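Local atomic coordinates of arsenite methyltransferase (Chlamydomonas reinhardtii, PDB entry 5EVJ), a protein that probably catalyses the stepwise methylation of trivalent arsenic, carried as its glutathione complex, with S-adenosyl-L-methionine as methyl donor. Residues 101-106 with 134-139; 112-117 with 148-153; 200-205 with 222-227. The protein carries 15 engineered substitutions. One frame throughout, in Å; residues are numbered along the deposited sequence.

Contact 1 of 3, residues 101-106 with 134-139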
loop_
_atom_site.group_PDB
_atom_site.type_symbol
_atom_site.label_atom_id
_atom_site.label_comp_id
_atom_site.label_asym_id
_atom_site.label_seq_id
_atom_site.Cartn_x
_atom_site.Cartn_y
_atom_site.Cartn_z
ATOM N N ALA A 101 -11.710 -1.923 -4.378
ATOM C CA ALA A 101 -11.429 -0.468 -4.341
ATOM C C ALA A 101 -12.550 0.352 -5.049
ATOM O O ALA A 101 -12.983 1.432 -4.578
ATOM C CB ALA A 101 -10.088 -0.227 -4.986
ATOM N N ALA A 102 -13.005 -0.180 -6.189
ATOM C CA ALA A 102 -14.001 0.450 -7.031
ATOM C C ALA A 102 -15.203 0.739 -6.146
ATOM O O ALA A 102 -15.803 1.794 -6.238
ATOM C CB ALA A 102 -14.385 -0.480 -8.147
ATOM N N LYS A 103 -15.509 -0.170 -5.238
ATOM C CA LYS A 103 -16.580 0.111 -4.277
ATOM C C LYS A 103 -16.202 1.164 -3.252
ATOM O O LYS A 103 -16.950 2.131 -2.965
ATOM C CB LYS A 103 -16.971 -1.138 -3.510
ATOM C CG LYS A 103 -18.026 -0.746 -2.471
ATOM C CD LYS A 103 -18.565 -1.909 -1.666
ATOM C CE LYS A 103 -19.813 -1.478 -0.891
ATOM N NZ LYS A 103 -19.533 -0.295 0.003
ATOM N N LEU A 104 -15.025 0.979 -2.661
ATOM C CA LEU A 104 -14.728 1.830 -1.493
ATOM C C LEU A 104 -14.415 3.236 -1.863
ATOM O O LEU A 104 -14.467 4.111 -0.984
ATOM C CB LEU A 104 -13.591 1.231 -0.594
ATOM C CG LEU A 104 -13.996 -0.035 0.179
ATOM C CD1 LEU A 104 -12.836 -0.463 1.047
ATOM C CD2 LEU A 104 -15.218 0.239 1.039
ATOM N N VAL A 105 -14.022 3.477 -3.122
ATOM C CA VAL A 105 -13.887 4.887 -3.529
ATOM C C VAL A 105 -15.192 5.566 -3.906
ATOM O O VAL A 105 -15.185 6.801 -4.248
ATOM C CB VAL A 105 -12.924 5.122 -4.716
ATOM C CG1 VAL A 105 -11.545 4.588 -4.338
ATOM C CG2 VAL A 105 -13.454 4.461 -5.983
ATOM N N GLY A 106 -16.296 4.803 -3.897
ATOM C CA GLY A 106 -17.552 5.440 -4.360
ATOM C C GLY A 106 -17.650 5.721 -5.864
ATOM O O GLY A 106 -16.695 5.531 -6.671
ATOM N N ASP A 134 -25.325 -3.759 -10.786
ATOM C CA ASP A 134 -26.206 -4.457 -9.841
ATOM C C ASP A 134 -25.671 -4.455 -8.443
ATOM O O ASP A 134 -26.464 -4.291 -7.521
ATOM C CB ASP A 134 -26.434 -5.938 -10.175
ATOM C CG ASP A 134 -26.171 -6.265 -11.621
ATOM O OD1 ASP A 134 -26.422 -5.409 -12.514
ATOM O OD2 ASP A 134 -25.739 -7.416 -11.868
ATOM N N LYS A 135 -24.360 -4.684 -8.258
ATOM C CA LYS A 135 -23.841 -4.744 -6.895
ATOM C C LYS A 135 -23.573 -3.380 -6.297
ATOM O O LYS A 135 -23.884 -3.133 -5.145
ATOM C CB LYS A 135 -22.634 -5.669 -6.780
ATOM C CG LYS A 135 -22.993 -7.133 -7.059
ATOM C CD LYS A 135 -24.216 -7.524 -6.233
ATOM C CE LYS A 135 -24.380 -9.034 -6.137
ATOM N NZ LYS A 135 -24.613 -9.545 -7.498
ATOM N N LEU A 136 -22.991 -2.479 -7.054
ATOM C CA LEU A 136 -22.682 -1.191 -6.424
ATOM C C LEU A 136 -23.785 -0.167 -6.671
ATOM O O LEU A 136 -23.820 0.860 -6.007
ATOM C CB LEU A 136 -21.292 -0.644 -6.836
ATOM C CG LEU A 136 -20.146 -1.695 -6.690
ATOM C CD1 LEU A 136 -18.767 -1.127 -7.080
ATOM C CD2 LEU A 136 -20.148 -2.280 -5.271
ATOM N N GLY A 137 -24.698 -0.462 -7.600
ATOM C CA GLY A 137 -25.727 0.497 -7.993
ATOM C C GLY A 137 -25.133 1.744 -8.661
ATOM O O GLY A 137 -25.704 2.785 -8.545
ATOM N N TYR A 138 -23.981 1.650 -9.342
ATOM C CA TYR A 138 -23.478 2.835 -10.060
ATOM C C TYR A 138 -24.109 2.897 -11.433
ATOM O O TYR A 138 -24.454 1.858 -12.008
ATOM C CB TYR A 138 -21.971 2.809 -10.288
ATOM C CG TYR A 138 -21.065 2.796 -9.080
ATOM C CD1 TYR A 138 -21.528 3.177 -7.799
ATOM C CD2 TYR A 138 -19.715 2.459 -9.229
ATOM C CE1 TYR A 138 -20.695 3.169 -6.678
ATOM C CE2 TYR A 138 -18.861 2.435 -8.124
ATOM C CZ TYR A 138 -19.346 2.786 -6.862
ATOM O OH TYR A 138 -18.484 2.753 -5.809
ATOM N N GLY A 139 -24.192 4.104 -11.990
ATOM C CA GLY A 139 -24.559 4.267 -13.398
ATOM C C GLY A 139 -23.723 3.421 -14.333
ATOM O O GLY A 139 -24.259 2.720 -15.179
#
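A102 meets the loop that follows helix 128-135 through its backbone: its carbonyl oxygen takes a hydrogen bond from the phenol of Y138, OH to O 2.9 Å. The oxygen sits at the edge of the Y138 ring, and the hydroxyl approaches it off to one side, with a C=O...OH angle of 137° and a tilt of 19° from the carbonyl plane. N142 ND2 donates to the same oxygen, which is thus gripped twice. At K103 the contact turns apolar. L136 sets its CD1 3.8 Å from K103 CA, and its CD2 meets the lysine's aliphatic stem at an angle, 3.8 Å from K103 CB. With CG anti to the backbone N (chi1 177°), K103 lays CB, CG and CD past that methyl before the amine end leads away. G106 then leaves helical geometry with positive phi. Its backbone atom G106 C comes 3.1 Å from Y138 OH. The hydroxyl nevertheless makes no hydrogen bond to the glycine's carbonyl oxygen. Behind the phenol, L136 CB covers one ring face, 3.8 Å above its centre, which helps to fix the ring's tilt. Two helix ends, each left through a glycine of positive phi, G106 and G137, are thereby joined on the helical flank of the Rossmann-like methyltransferase domain.

Contact 2 of 3, residues 112-117 with 148-153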
loop_
_atom_site.group_PDB
_atom_site.type_symbol
_atom_site.label_atom_id
_atom_site.label_comp_id
_atom_site.label_asym_id
_atom_site.label_seq_id
_atom_site.Cartn_x
_atom_site.Cartn_y
_atom_site.Cartn_z
ATOM N N THR A 112 -7.826 2.203 -11.756
ATOM C CA THR A 112 -7.141 1.686 -12.883
ATOM C C THR A 112 -6.349 0.420 -12.461
ATOM O O THR A 112 -5.633 0.401 -11.453
ATOM C CB THR A 112 -6.203 2.740 -13.459
ATOM O OG1 THR A 112 -6.959 3.886 -13.891
ATOM C CG2 THR A 112 -5.383 2.191 -14.636
ATOM N N GLY A 113 -6.492 -0.647 -13.226
ATOM C CA GLY A 113 -5.751 -1.897 -12.960
ATOM C C GLY A 113 -4.815 -2.180 -14.141
ATOM O O GLY A 113 -5.208 -2.032 -15.317
ATOM N N VAL A 114 -3.572 -2.529 -13.830
ATOM C CA VAL A 114 -2.574 -2.848 -14.824
ATOM C C VAL A 114 -2.206 -4.276 -14.614
ATOM O O VAL A 114 -1.816 -4.636 -13.523
ATOM C CB VAL A 114 -1.289 -2.039 -14.645
ATOM C CG1 VAL A 114 -0.240 -2.494 -15.642
ATOM C CG2 VAL A 114 -1.539 -0.569 -14.867
ATOM N N ASP A 115 -2.382 -5.123 -15.624
ATOM C CA ASP A 115 -1.781 -6.462 -15.530
ATOM C C ASP A 115 -0.997 -6.912 -16.749
ATOM O O ASP A 115 -1.074 -6.287 -17.813
ATOM C CB ASP A 115 -2.743 -7.530 -15.060
ATOM C CG ASP A 115 -1.990 -8.743 -14.398
ATOM O OD1 ASP A 115 -1.564 -9.649 -15.150
ATOM O OD2 ASP A 115 -1.836 -8.799 -13.157
ATOM N N MET A 116 -0.193 -7.950 -16.549
ATOM C CA MET A 116 0.761 -8.392 -17.554
ATOM C C MET A 116 0.087 -9.398 -18.497
ATOM O O MET A 116 0.427 -9.458 -19.691
ATOM C CB MET A 116 1.999 -9.001 -16.881
ATOM C CG MET A 116 3.170 -9.256 -17.836
ATOM S SD MET A 116 4.274 -10.630 -17.379
ATOM C CE MET A 116 3.359 -12.131 -17.791
ATOM N N THR A 117 -0.891 -10.137 -17.951
ATOM C CA THR A 117 -1.566 -11.293 -18.599
ATOM C C THR A 117 -3.003 -11.053 -19.154
ATOM O O THR A 117 -3.935 -10.854 -18.368
ATOM C CB THR A 117 -1.571 -12.460 -17.598
ATOM O OG1 THR A 117 -0.255 -12.554 -17.073
ATOM C CG2 THR A 117 -1.923 -13.792 -18.244
ATOM N N GLY A 148 -0.207 -4.203 -19.348
ATOM C CA GLY A 148 1.066 -3.491 -19.166
ATOM C C GLY A 148 2.066 -4.161 -18.295
ATOM O O GLY A 148 1.795 -5.182 -17.703
ATOM N N GLU A 149 3.245 -3.571 -18.222
ATOM C CA GLU A 149 4.203 -3.986 -17.246
ATOM C C GLU A 149 4.293 -3.001 -16.099
ATOM O O GLU A 149 4.582 -1.800 -16.284
ATOM C CB GLU A 149 5.561 -4.112 -17.862
ATOM C CG GLU A 149 5.732 -5.313 -18.783
ATOM C CD GLU A 149 6.987 -5.133 -19.627
ATOM O OE1 GLU A 149 7.096 -4.104 -20.350
ATOM O OE2 GLU A 149 7.886 -5.993 -19.537
ATOM N N ILE A 150 4.142 -3.540 -14.894
ATOM C CA ILE A 150 4.216 -2.675 -13.720
ATOM C C ILE A 150 5.472 -1.847 -13.643
ATOM O O ILE A 150 5.398 -0.757 -13.074
ATOM C CB ILE A 150 3.817 -3.358 -12.416
ATOM C CG1 ILE A 150 4.751 -4.529 -12.087
ATOM C CG2 ILE A 150 2.338 -3.810 -12.457
ATOM C CD1 ILE A 150 4.297 -5.173 -10.805
ATOM N N GLU A 151 6.554 -2.262 -14.341
ATOM C CA GLU A 151 7.834 -1.482 -14.405
ATOM C C GLU A 151 7.766 -0.275 -15.296
ATOM O O GLU A 151 8.697 0.548 -15.277
ATOM C CB GLU A 151 9.023 -2.330 -14.928
ATOM C CG GLU A 151 9.393 -3.581 -14.074
ATOM C CD GLU A 151 8.305 -4.634 -14.036
ATOM O OE1 GLU A 151 7.413 -4.628 -14.906
ATOM O OE2 GLU A 151 8.320 -5.511 -13.147
ATOM N N TYR A 152 6.719 -0.177 -16.132
ATOM C CA TYR A 152 6.702 0.806 -17.257
ATOM C C TYR A 152 5.392 1.566 -17.356
ATOM O O TYR A 152 4.783 1.688 -18.423
ATOM C CB TYR A 152 7.095 0.161 -18.616
ATOM C CG TYR A 152 8.582 -0.159 -18.680
ATOM C CD1 TYR A 152 9.517 0.862 -18.980
ATOM C CD2 TYR A 152 9.042 -1.420 -18.399
ATOM C CE1 TYR A 152 10.871 0.605 -18.958
ATOM C CE2 TYR A 152 10.410 -1.726 -18.412
ATOM C CZ TYR A 152 11.315 -0.706 -18.680
ATOM O OH TYR A 152 12.687 -0.957 -18.704
ATOM N N LEU A 153 4.984 2.153 -16.242
ATOM C CA LEU A 153 3.729 2.853 -16.239
ATOM C C LEU A 153 3.711 3.906 -17.312
ATOM O O LEU A 153 2.648 4.209 -17.815
ATOM C CB LEU A 153 3.459 3.444 -14.860
ATOM C CG LEU A 153 3.425 2.400 -13.730
ATOM C CD1 LEU A 153 2.948 3.021 -12.434
ATOM C CD2 LEU A 153 2.565 1.212 -14.089
#
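G148, just past strand 143-147, meets D115, the last residue of strand 110-115, and M116 after it: G148 N donates to D115 O in a nearly straight bond of 2.7 Å, with the donor tilted 32° from the carbonyl plane. Strands 110-115 and 143-147 lie side by side at one margin of the Rossmann-like sheet of the methyltransferase domain, and this bond carries their parallel pairing to the point where both chains turn off. G148 O returns the approach with a CA-H...O contact from M116 CA, 3.4 Å long. One step back, V114 points toward the loop. CG1 stands anti to the backbone N (chi1 175°), which brings this methyl over the G148 backbone, 3.9 Å from G148 CA. The same methyl reaches I150 CG2 at 4.3 Å, a looser apolar touch. A CB on G148 would come within about 3.1 Å of V114 CG1, so this valine methyl and a side chain at G148 would compete for one place. Around V114, L88 and I146 of the adjoining strands and L158 complete the apolar surroundings, while I150 also leans on L90 and V171. D115 points away from the loop and works on its own side of the strand end. Its OD2 accepts from G93 N, in the glycine-rich segment after strand 86-90 that fits a GxGxxA pattern; in this family an acidic residue at the end of the second strand commonly binds the cofactor ribose, a role D115 may share. Its other oxygen closes an Asx turn: T117 N donates to the anti lone pair of D115 OD1 at 2.9 Å and 170°, while M116 N makes only a weak, bent bond to that oxygen.

Contact 3 of 3, residues 200-205 with 222-227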
loop_
_atom_site.group_PDB
_atom_site.type_symbol
_atom_site.label_atom_id
_atom_site.label_comp_id
_atom_site.label_asym_id
_atom_site.label_seq_id
_atom_site.Cartn_x
_atom_site.Cartn_y
_atom_site.Cartn_z
ATOM N N VAL A 200 5.746 -9.867 0.532
ATOM C CA VAL A 200 6.452 -10.738 1.468
ATOM C C VAL A 200 7.905 -10.292 1.641
ATOM O O VAL A 200 8.593 -9.990 0.681
ATOM C CB VAL A 200 6.362 -12.192 1.017
ATOM C CG1 VAL A 200 7.255 -13.052 1.901
ATOM C CG2 VAL A 200 4.921 -12.664 1.119
ATOM N N TYR A 201 8.354 -10.216 2.876
ATOM C CA TYR A 201 9.756 -9.823 3.176
ATOM C C TYR A 201 10.413 -10.846 4.089
ATOM O O TYR A 201 9.706 -11.711 4.686
ATOM C CB TYR A 201 9.772 -8.431 3.861
ATOM C CG TYR A 201 9.138 -7.401 2.958
ATOM C CD1 TYR A 201 7.751 -7.180 2.995
ATOM C CD2 TYR A 201 9.898 -6.687 2.012
ATOM C CE1 TYR A 201 7.142 -6.294 2.121
ATOM C CE2 TYR A 201 9.276 -5.790 1.115
ATOM C CZ TYR A 201 7.890 -5.621 1.205
ATOM O OH TYR A 201 7.246 -4.727 0.400
ATOM N N VAL A 202 11.734 -10.686 4.283
ATOM C CA VAL A 202 12.514 -11.513 5.211
ATOM C C VAL A 202 13.207 -10.683 6.299
ATOM O O VAL A 202 13.488 -9.504 6.093
ATOM C CB VAL A 202 13.612 -12.279 4.447
ATOM C CG1 VAL A 202 14.174 -13.461 5.277
ATOM C CG2 VAL A 202 13.066 -12.752 3.114
ATOM N N ASP A 203 13.529 -11.306 7.438
ATOM C CA ASP A 203 14.186 -10.581 8.488
ATOM C C ASP A 203 15.695 -10.542 8.255
ATOM O O ASP A 203 16.386 -9.880 8.990
ATOM C CB ASP A 203 13.855 -11.129 9.880
ATOM C CG ASP A 203 14.560 -12.485 10.155
ATOM O OD1 ASP A 203 14.934 -13.207 9.215
ATOM O OD2 ASP A 203 14.731 -12.838 11.322
ATOM N N ARG A 204 16.181 -11.195 7.211
ATOM C CA ARG A 204 17.609 -11.183 6.856
ATOM C C ARG A 204 17.772 -11.428 5.354
ATOM O O ARG A 204 16.835 -11.864 4.709
ATOM C CB ARG A 204 18.310 -12.334 7.643
ATOM C CG ARG A 204 17.927 -13.737 7.185
ATOM C CD ARG A 204 18.302 -14.740 8.252
ATOM N NE ARG A 204 17.491 -14.520 9.476
ATOM C CZ ARG A 204 17.758 -15.072 10.666
ATOM N NH1 ARG A 204 16.957 -14.783 11.704
ATOM N NH2 ARG A 204 18.824 -15.926 10.823
ATOM N N ARG A 205 18.937 -11.184 4.798
ATOM C CA ARG A 205 19.214 -11.479 3.371
ATOM C C ARG A 205 19.281 -12.962 3.078
ATOM O O ARG A 205 19.993 -13.691 3.741
ATOM C CB ARG A 205 20.547 -10.855 2.909
ATOM C CG ARG A 205 20.485 -9.342 2.877
ATOM C CD ARG A 205 21.844 -8.688 2.623
ATOM N NE ARG A 205 21.767 -7.234 2.881
ATOM C CZ ARG A 205 22.571 -6.529 3.680
ATOM N NH1 ARG A 205 23.673 -7.063 4.265
ATOM N NH2 ARG A 205 22.302 -5.267 3.854
ATOM N N ALA A 222 11.429 -16.770 -2.754
ATOM C CA ALA A 222 12.679 -16.417 -3.409
ATOM C C ALA A 222 12.492 -14.997 -3.954
ATOM O O ALA A 222 11.401 -14.645 -4.451
ATOM C CB ALA A 222 12.974 -17.395 -4.534
ATOM N N GLY A 223 13.516 -14.161 -3.843
ATOM C CA GLY A 223 13.349 -12.748 -4.263
ATOM C C GLY A 223 12.557 -11.830 -3.316
ATOM O O GLY A 223 12.429 -10.646 -3.599
ATOM N N ALA A 224 11.999 -12.376 -2.225
ATOM C CA ALA A 224 11.579 -11.587 -1.077
ATOM C C ALA A 224 12.864 -10.995 -0.490
ATOM O O ALA A 224 13.825 -11.732 -0.261
ATOM C CB ALA A 224 10.870 -12.451 -0.055
ATOM N N LEU A 225 12.888 -9.674 -0.314
ATOM C CA LEU A 225 14.020 -8.943 0.245
ATOM C C LEU A 225 14.026 -8.903 1.790
ATOM O O LEU A 225 12.970 -8.973 2.462
ATOM C CB LEU A 225 13.974 -7.471 -0.242
ATOM C CG LEU A 225 14.378 -7.054 -1.681
ATOM C CD1 LEU A 225 14.581 -5.556 -1.813
ATOM C CD2 LEU A 225 15.660 -7.698 -2.177
ATOM N N TYR A 226 15.244 -8.840 2.325
ATOM C CA TYR A 226 15.491 -8.364 3.646
ATOM C C TYR A 226 14.673 -7.052 3.826
ATOM O O TYR A 226 14.855 -6.069 3.092
ATOM C CB TYR A 226 16.998 -8.164 3.821
ATOM C CG TYR A 226 17.386 -7.527 5.141
ATOM C CD1 TYR A 226 16.604 -7.711 6.358
ATOM C CD2 TYR A 226 18.530 -6.717 5.207
ATOM C CE1 TYR A 226 16.994 -7.113 7.566
ATOM C CE2 TYR A 226 18.907 -6.099 6.411
ATOM C CZ TYR A 226 18.179 -6.284 7.572
ATOM O OH TYR A 226 18.709 -5.633 8.701
ATOM N N ASN A 227 13.775 -7.011 4.797
ATOM C CA ASN A 227 12.977 -5.807 4.900
ATOM C C ASN A 227 13.776 -4.498 4.911
ATOM O O ASN A 227 13.300 -3.498 4.359
ATOM C CB ASN A 227 11.949 -5.857 6.055
ATOM C CG ASN A 227 12.558 -5.610 7.400
ATOM O OD1 ASN A 227 12.023 -4.853 8.195
ATOM N ND2 ASN A 227 13.663 -6.233 7.670
HETATM O O HOH W 1 10.533 -8.211 -0.702
#
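V202 is paired with the loop before helix 227-237 by two backbone hydrogen bonds that make a single beta bridge to Y226. The bridge attaches that loop to the end of strand 193-202 in the Rossmann-like sheet, with Y226 at the N-cap position of the helix. V202 N donates to L225 O at 2.8 Å, from above the carbonyl plane (36° out of it), and V202 O accepts from N227 N at 2.8 Å, with a C=O...N angle of 161°. The latter oxygen also receives a CA-H...O contact from Y226 CA and lies at the edge of the Y226 ring. Further back along the strand the link goes through water: a single molecule donates to V200 O and accepts from L225 N at 2.8 Å. The CB of A224 packs against the strand, 3.4 Å from V200 O and in apolar touch with V202 CG2. Beyond the strand, Y226 has CG anti to its N (chi1 174°), which carries the ring across the D203-R205 backbone and brings CE1 to 3.2 Å from D203 O. R205 crosses it with CG 3.8 Å from Y226 CB, its guanidinium nearly perpendicular to the ring and Y226 CE2 over one guanidinium face. The charge of R205 is met by D229 and the phenol of Y226 by N228, both in helix 227-237. Replacing Y226 with an alanine would probably uncover the D203-R205 turn and leave N228 without its hydroxyl partner. R204 grips D203 side-on, NE to OD1 at 2.9 Å and NH1 to OD2, while R265 N also donates to D203 OD1. Backbone bonds and water thus join the segments, whereas the charged groups pair within the turn or with the following helix.

In the fold
All three contacts belong to the methyltransferase domain. Contacts 1 and 2 interlock along the chain, since their segments alternate: helix 96-104 leads to strand 110-115, and helix 128-135 to strand 143-147. Their centres are 23 Å apart, with nearest atoms about 8 Å apart. Contact 3 comes later, its centre also 23 Å from that of contact 2; contacts 1 and 3 lie on opposite sides of the chain's centre, their own centres 36 Å apart. Contacts 2 and 3 reach the same seven-stranded sheet, through strands 110-115 and 193-202. Contact 1 joins two helix ends beside the sheet, whereas contacts 2 and 3 each fasten a loop to the end of one of its strands.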